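Local coordinates for protein-glutaminase (Chryseobacterium proteolyticum, PDB 3A55), which probably hydrolyses the side-chain amide of glutamine residues within proteins, releasing ammonia, and is seen here as an engineered pro form, at residues Gly63-Ala68 and Gly87-Ala92; Lys106-Gln111 and Asn262-Asp267. The protein carries 1 engineered substitution. All coordinates share one frame; numbering follows the deposited sequence. Where two conformers were deposited one is given.

Overall arrangement
Contact 1 is local, its segments 19 residues apart, whereas contact 2 joins segments 151 residues apart. Contact 1 packs helix 59-71 against an edge strand of the N-terminal antiparallel sheet, within what is probably the pro region. Contact 2 lays the loop between helix 94-103 and strand 118-119 on the short strand 264-266, nearly at the other end of the chain. The centres of contact 1 and contact 2 are 25 Å apart. The nearest atoms of contacts 1 and 2 are about 10 Å apart, so they do not touch. Their centres lie 22 Å and 15 Å from the centre of the chain. Cys156, His197 and Asp217 probably form a Cys-His-Asp triad, as expected for the papain-like clan; neither contact includes them.

Contact 1 (Gly63-Ala68 and Gly87-Ala92); sequences GMLRQA and GKVESA
Met64 reaches strand 86-91 with the end of its side chain and meets mostly backbone. The bend at chi3 (82°) turns the terminal methyl along the strand, where CE lies 3.5 Å from Val89 O and equally 3.5 Å from Ser91 N. The sulfur follows the same path, with Met64 SD 3.6 Å from Val89 O, and none of these approaches is a hydrogen bond. One residue on, Leu65 sets its branch point on a single methyl: its CG is 4.0 Å from Val89 CG2, and CD1 and CD2 both stand 4.1 Å from that same Val89 atom. Here helix 59-71 crosses the edge strand of a five-stranded antiparallel sheet, the local axes 9.1 Å apart at 52°. Leu65 also touches Ile77 and Val89 touches Val75, so the interface spreads onto the neighbouring strand 75-79. With CG1 anti to its backbone N (chi1 -179°), Val89 gives one methyl to each helix residue, CG1 lying 4.1 Å from Met64 CE. Replacing it by an alanine removes both methyls and would probably open a gap under Leu65 while leaving Met64 freer to turn. Where the strand enters the contact, Gly87 and Lys88 both face Phe78 in a classic beta bulge.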
loop_
_atom_site.group_PDB
_atom_site.type_symbol
_atom_site.label_atom_id
_atom_site.label_comp_id
_atom_site.label_asym_id
_atom_site.label_seq_id
_atom_site.Cartn_x
_atom_site.Cartn_y
_atom_site.Cartn_z
ATOM N N GLY A 63 2.794 -24.614 -5.297
ATOM C CA GLY A 63 1.387 -25.009 -5.403
ATOM C C GLY A 63 0.566 -24.480 -4.243
ATOM O O GLY A 63 -0.561 -23.991 -4.441
ATOM N N MET A 64 1.122 -24.565 -3.032
ATOM C CA MET A 64 0.449 -24.020 -1.850
ATOM C C MET A 64 0.130 -22.546 -2.064
ATOM O O MET A 64 -0.974 -22.104 -1.760
ATOM C CB MET A 64 1.312 -24.186 -0.597
ATOM C CG MET A 64 1.484 -25.616 -0.164
ATOM S SD MET A 64 2.768 -25.741 1.097
ATOM C CE MET A 64 1.863 -25.289 2.560
ATOM N N LEU A 65 1.108 -21.789 -2.571
ATOM C CA LEU A 65 0.916 -20.356 -2.846
ATOM C C LEU A 65 -0.146 -20.133 -3.925
ATOM O O LEU A 65 -1.004 -19.269 -3.767
ATOM C CB LEU A 65 2.241 -19.726 -3.248
ATOM C CG LEU A 65 3.285 -19.617 -2.126
ATOM C CD1 LEU A 65 4.620 -19.177 -2.707
ATOM C CD2 LEU A 65 2.809 -18.653 -1.029
ATOM N N ARG A 66 -0.103 -20.924 -5.002
ATOM C CA ARG A 66 -1.070 -20.777 -6.086
ATOM C C ARG A 66 -2.496 -20.994 -5.581
ATOM O O ARG A 66 -3.411 -20.230 -5.917
ATOM C CB ARG A 66 -0.754 -21.746 -7.227
ATOM C CG ARG A 66 -1.596 -21.521 -8.467
ATOM C CD ARG A 66 -1.125 -22.386 -9.633
ATOM N NE ARG A 66 0.216 -22.017 -10.088
ATOM C CZ ARG A 66 1.312 -22.733 -9.863
ATOM N NH1 ARG A 66 2.481 -22.311 -10.324
ATOM N NH2 ARG A 66 1.243 -23.873 -9.185
ATOM N N GLN A 67 -2.685 -22.022 -4.762
ATOM C CA GLN A 67 -4.009 -22.319 -4.212
ATOM C C GLN A 67 -4.461 -21.242 -3.237
ATOM O O GLN A 67 -5.635 -20.862 -3.217
ATOM C CB GLN A 67 -4.022 -23.682 -3.539
ATOM C CG GLN A 67 -3.856 -24.815 -4.523
ATOM C CD GLN A 67 -4.956 -24.831 -5.556
ATOM O OE1 GLN A 67 -6.133 -24.948 -5.222
ATOM N NE2 GLN A 67 -4.581 -24.719 -6.818
ATOM N N ALA A 68 -3.524 -20.719 -2.446
ATOM C CA ALA A 68 -3.862 -19.696 -1.472
ATOM C C ALA A 68 -4.232 -18.376 -2.160
ATOM O O ALA A 68 -5.101 -17.631 -1.681
ATOM C CB ALA A 68 -2.704 -19.487 -0.492
ATOM N N GLY A 87 11.750 -19.225 1.337
ATOM C CA GLY A 87 12.442 -20.494 1.529
ATOM C C GLY A 87 11.550 -21.656 1.919
ATOM O O GLY A 87 11.917 -22.811 1.701
ATOM N N LYS A 88 10.390 -21.361 2.514
ATOM C CA LYS A 88 9.449 -22.398 2.952
ATOM C C LYS A 88 8.064 -21.791 3.097
ATOM O O LYS A 88 7.938 -20.624 3.480
ATOM C CB LYS A 88 9.909 -23.022 4.286
ATOM C CG LYS A 88 9.006 -24.115 4.832
ATOM C CD LYS A 88 9.648 -24.902 5.960
ATOM C CE LYS A 88 9.854 -24.067 7.213
ATOM N NZ LYS A 88 10.448 -24.869 8.321
ATOM N N VAL A 89 7.038 -22.581 2.768
ATOM C CA VAL A 89 5.645 -22.207 2.985
ATOM C C VAL A 89 4.995 -23.315 3.794
ATOM O O VAL A 89 5.160 -24.494 3.475
ATOM C CB VAL A 89 4.888 -22.028 1.647
ATOM C CG1 VAL A 89 3.437 -21.604 1.897
ATOM C CG2 VAL A 89 5.601 -20.993 0.784
ATOM N N GLU A 90 4.287 -22.937 4.853
ATOM C CA GLU A 90 3.551 -23.901 5.665
ATOM C C GLU A 90 2.069 -23.553 5.683
ATOM O O GLU A 90 1.675 -22.411 5.427
ATOM C CB GLU A 90 4.143 -24.002 7.079
ATOM C CG GLU A 90 5.550 -24.599 7.078
ATOM C CD GLU A 90 6.132 -24.818 8.466
ATOM O OE1 GLU A 90 5.658 -24.180 9.433
ATOM O OE2 GLU A 90 7.086 -25.624 8.583
ATOM N N SER A 91 1.249 -24.556 5.957
ATOM C CA SER A 91 -0.195 -24.371 5.951
ATOM C C SER A 91 -0.642 -23.517 7.135
ATOM O O SER A 91 0.059 -23.411 8.146
ATOM C CB SER A 91 -0.896 -25.728 5.975
ATOM O OG SER A 91 -0.625 -26.392 7.189
ATOM N N ALA A 92 -1.804 -22.892 6.992
ATOM C CA ALA A 92 -2.395 -22.140 8.087
ATOM C C ALA A 92 -3.348 -23.047 8.857
ATOM O O ALA A 92 -3.892 -24.003 8.300
ATOM C CB ALA A 92 -3.118 -20.924 7.556
#

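Contact 2 (Lys106-Gln111 and Asn262-Asp267); sequences KEVKGQ and NSYLYD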
loop_
_atom_site.group_PDB
_atom_site.type_symbol
_atom_site.label_atom_id
_atom_site.label_comp_id
_atom_site.label_asym_id
_atom_site.label_seq_id
_atom_site.Cartn_x
_atom_site.Cartn_y
_atom_site.Cartn_z
ATOM N N LYS A 106 -15.555 -8.947 3.096
ATOM C CA LYS A 106 -16.499 -8.362 2.153
ATOM C C LYS A 106 -17.601 -7.633 2.911
ATOM O O LYS A 106 -18.497 -7.047 2.294
ATOM C CB LYS A 106 -17.107 -9.444 1.248
ATOM C CG LYS A 106 -16.136 -10.108 0.268
ATOM C CD LYS A 106 -15.598 -9.118 -0.761
ATOM C CE LYS A 106 -15.088 -9.814 -2.030
ATOM N NZ LYS A 106 -13.894 -10.693 -1.814
ATOM N N GLU A 107 -17.543 -7.694 4.242
ATOM C CA GLU A 107 -18.489 -6.986 5.105
ATOM C C GLU A 107 -18.116 -5.509 5.137
ATOM O O GLU A 107 -17.350 -5.082 5.997
ATOM C CB GLU A 107 -18.460 -7.556 6.532
ATOM C CG GLU A 107 -18.771 -9.047 6.649
ATOM C CD GLU A 107 -20.243 -9.370 6.468
ATOM O OE1 GLU A 107 -21.075 -8.439 6.470
ATOM O OE2 GLU A 107 -20.569 -10.566 6.323
ATOM N N VAL A 108 -18.645 -4.747 4.188
ATOM C CA VAL A 108 -18.327 -3.333 4.048
ATOM C C VAL A 108 -18.950 -2.517 5.173
ATOM O O VAL A 108 -20.128 -2.689 5.500
ATOM C CB VAL A 108 -18.816 -2.787 2.680
ATOM C CG1 VAL A 108 -18.567 -1.288 2.569
ATOM C CG2 VAL A 108 -18.143 -3.534 1.531
ATOM N N LYS A 109 -18.152 -1.638 5.771
ATOM C CA LYS A 109 -18.663 -0.706 6.770
ATOM C C LYS A 109 -18.045 0.670 6.585
ATOM O O LYS A 109 -16.830 0.840 6.689
ATOM C CB LYS A 109 -18.444 -1.239 8.188
ATOM C CG LYS A 109 -19.699 -1.882 8.779
ATOM C CD LYS A 109 -19.397 -2.760 9.979
ATOM C CE LYS A 109 -19.128 -4.193 9.551
ATOM N NZ LYS A 109 -19.172 -5.141 10.701
ATOM N N GLY A 110 -18.905 1.647 6.305
ATOM C CA GLY A 110 -18.471 2.995 5.976
ATOM C C GLY A 110 -18.087 3.832 7.177
ATOM O O GLY A 110 -18.330 3.456 8.328
ATOM N N GLN A 111 -17.476 4.978 6.885
ATOM C CA GLN A 111 -17.106 5.976 7.879
ATOM C C GLN A 111 -18.317 6.400 8.725
ATOM O O GLN A 111 -19.392 6.666 8.185
ATOM C CB GLN A 111 -16.496 7.183 7.156
ATOM C CG GLN A 111 -16.062 8.323 8.050
ATOM C CD GLN A 111 -15.156 7.860 9.169
ATOM O OE1 GLN A 111 -14.125 7.216 8.934
ATOM N NE2 GLN A 111 -15.540 8.176 10.397
ATOM N N ASN A 262 -11.144 -7.841 -4.230
ATOM C CA ASN A 262 -12.102 -6.847 -3.728
ATOM C C ASN A 262 -12.523 -7.056 -2.270
ATOM O O ASN A 262 -13.602 -6.626 -1.855
ATOM C CB ASN A 262 -13.339 -6.742 -4.648
ATOM C CG ASN A 262 -14.041 -5.395 -4.521
ATOM O OD1 ASN A 262 -13.386 -4.355 -4.407
ATOM N ND2 ASN A 262 -15.374 -5.403 -4.559
ATOM N N SER A 263 -11.668 -7.707 -1.481
ATOM C CA SER A 263 -11.849 -7.721 -0.030
ATOM C C SER A 263 -11.200 -6.479 0.574
ATOM O O SER A 263 -10.231 -5.946 0.029
ATOM C CB SER A 263 -11.255 -8.985 0.599
ATOM O OG SER A 263 -11.894 -10.141 0.073
ATOM N N TYR A 264 -11.748 -6.031 1.698
ATOM C CA TYR A 264 -11.273 -4.828 2.365
ATOM C C TYR A 264 -10.697 -5.163 3.717
ATOM O O TYR A 264 -11.178 -6.050 4.420
ATOM C CB TYR A 264 -12.436 -3.867 2.601
ATOM C CG TYR A 264 -13.054 -3.212 1.381
ATOM C CD1 TYR A 264 -12.416 -3.206 0.143
ATOM C CD2 TYR A 264 -14.267 -2.526 1.497
ATOM C CE1 TYR A 264 -12.999 -2.578 -0.963
ATOM C CE2 TYR A 264 -14.851 -1.896 0.411
ATOM C CZ TYR A 264 -14.217 -1.915 -0.809
ATOM O OH TYR A 264 -14.814 -1.271 -1.867
ATOM N N LEU A 265 -9.661 -4.413 4.071
ATOM C CA LEU A 265 -9.070 -4.442 5.399
ATOM C C LEU A 265 -9.180 -3.026 5.952
ATOM O O LEU A 265 -8.929 -2.066 5.222
ATOM C CB LEU A 265 -7.602 -4.865 5.310
ATOM C CG LEU A 265 -6.736 -4.696 6.559
ATOM C CD1 LEU A 265 -7.145 -5.686 7.648
ATOM C CD2 LEU A 265 -5.255 -4.851 6.219
ATOM N N TYR A 266 -9.540 -2.901 7.230
ATOM C CA TYR A 266 -9.715 -1.594 7.867
ATOM C C TYR A 266 -8.660 -1.308 8.931
ATOM O O TYR A 266 -8.028 -2.223 9.450
ATOM C CB TYR A 266 -11.110 -1.504 8.482
ATOM C CG TYR A 266 -12.211 -1.541 7.448
ATOM C CD1 TYR A 266 -12.505 -0.413 6.679
ATOM C CD2 TYR A 266 -12.933 -2.714 7.204
ATOM C CE1 TYR A 266 -13.506 -0.433 5.717
ATOM C CE2 TYR A 266 -13.951 -2.742 6.244
ATOM C CZ TYR A 266 -14.226 -1.600 5.500
ATOM O OH TYR A 266 -15.231 -1.618 4.550
ATOM N N ASP A 267 -8.487 -0.025 9.249
ATOM C CA ASP A 267 -7.610 0.419 10.345
ATOM C C ASP A 267 -8.298 1.628 10.987
ATOM O O ASP A 267 -7.795 2.754 10.941
ATOM C CB ASP A 267 -6.218 0.783 9.810
ATOM C CG ASP A 267 -5.226 1.150 10.921
ATOM O OD1 ASP A 267 -5.280 0.553 12.013
ATOM O OD2 ASP A 267 -4.364 2.022 10.677
HETATM O O HOH W 1 -15.807 0.957 3.443
#
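Tyr266 OH receives a backbone N-H from the facing loop: a side-chain hydroxyl, not the strand backbone, takes this bond. The donor is Lys109 N, 3.2 Å from Tyr266 OH, and the angle at the hydrogen is 167°, so the bond is long but nearly straight. A water sits at the ring edge, in its plane, with its oxygen 2.9 Å from Tyr266 OH; it also donates weakly to Lys109 O, which has a further partner in Asn254 ND2. Tyr266 OH therefore has two polar partners.

Val108 faces both tyrosines from the loop. The hydroxyl rests on the valine backbone, Val108 CA 3.6 Å from Tyr266 OH, with CG1 alongside. A chi1 of 176° puts Val108 CG2 beside the backbone N, where it meets the other ring obliquely, 3.8 Å from Tyr264 CE2. Just before it, Glu107 is the centre of an inverse gamma turn.

At the other end, bends at chi2 and chi4 fold Lys106 back over the turn that leads into strand 264-266. Its CD lies 3.4 Å from Asn262 O, and its ammonium donates across 2.8 Å from Lys106 NZ to Ser263 OG, with Ser261 O as a second acceptor. Backbone bonding of Tyr264 to Thr105 continues the link, and Leu265 pairs with strand 255-258 in a two-stranded antiparallel sheet; the loop runs past the 264-266 strand of this hairpin, the two directions 42° apart.

Ser263 OG is also hydrogen-bonded to Glu72 OE1, so the hydroxyl stands between an ammonium and a carboxylate, an arrangement that probably favours the charged form of both.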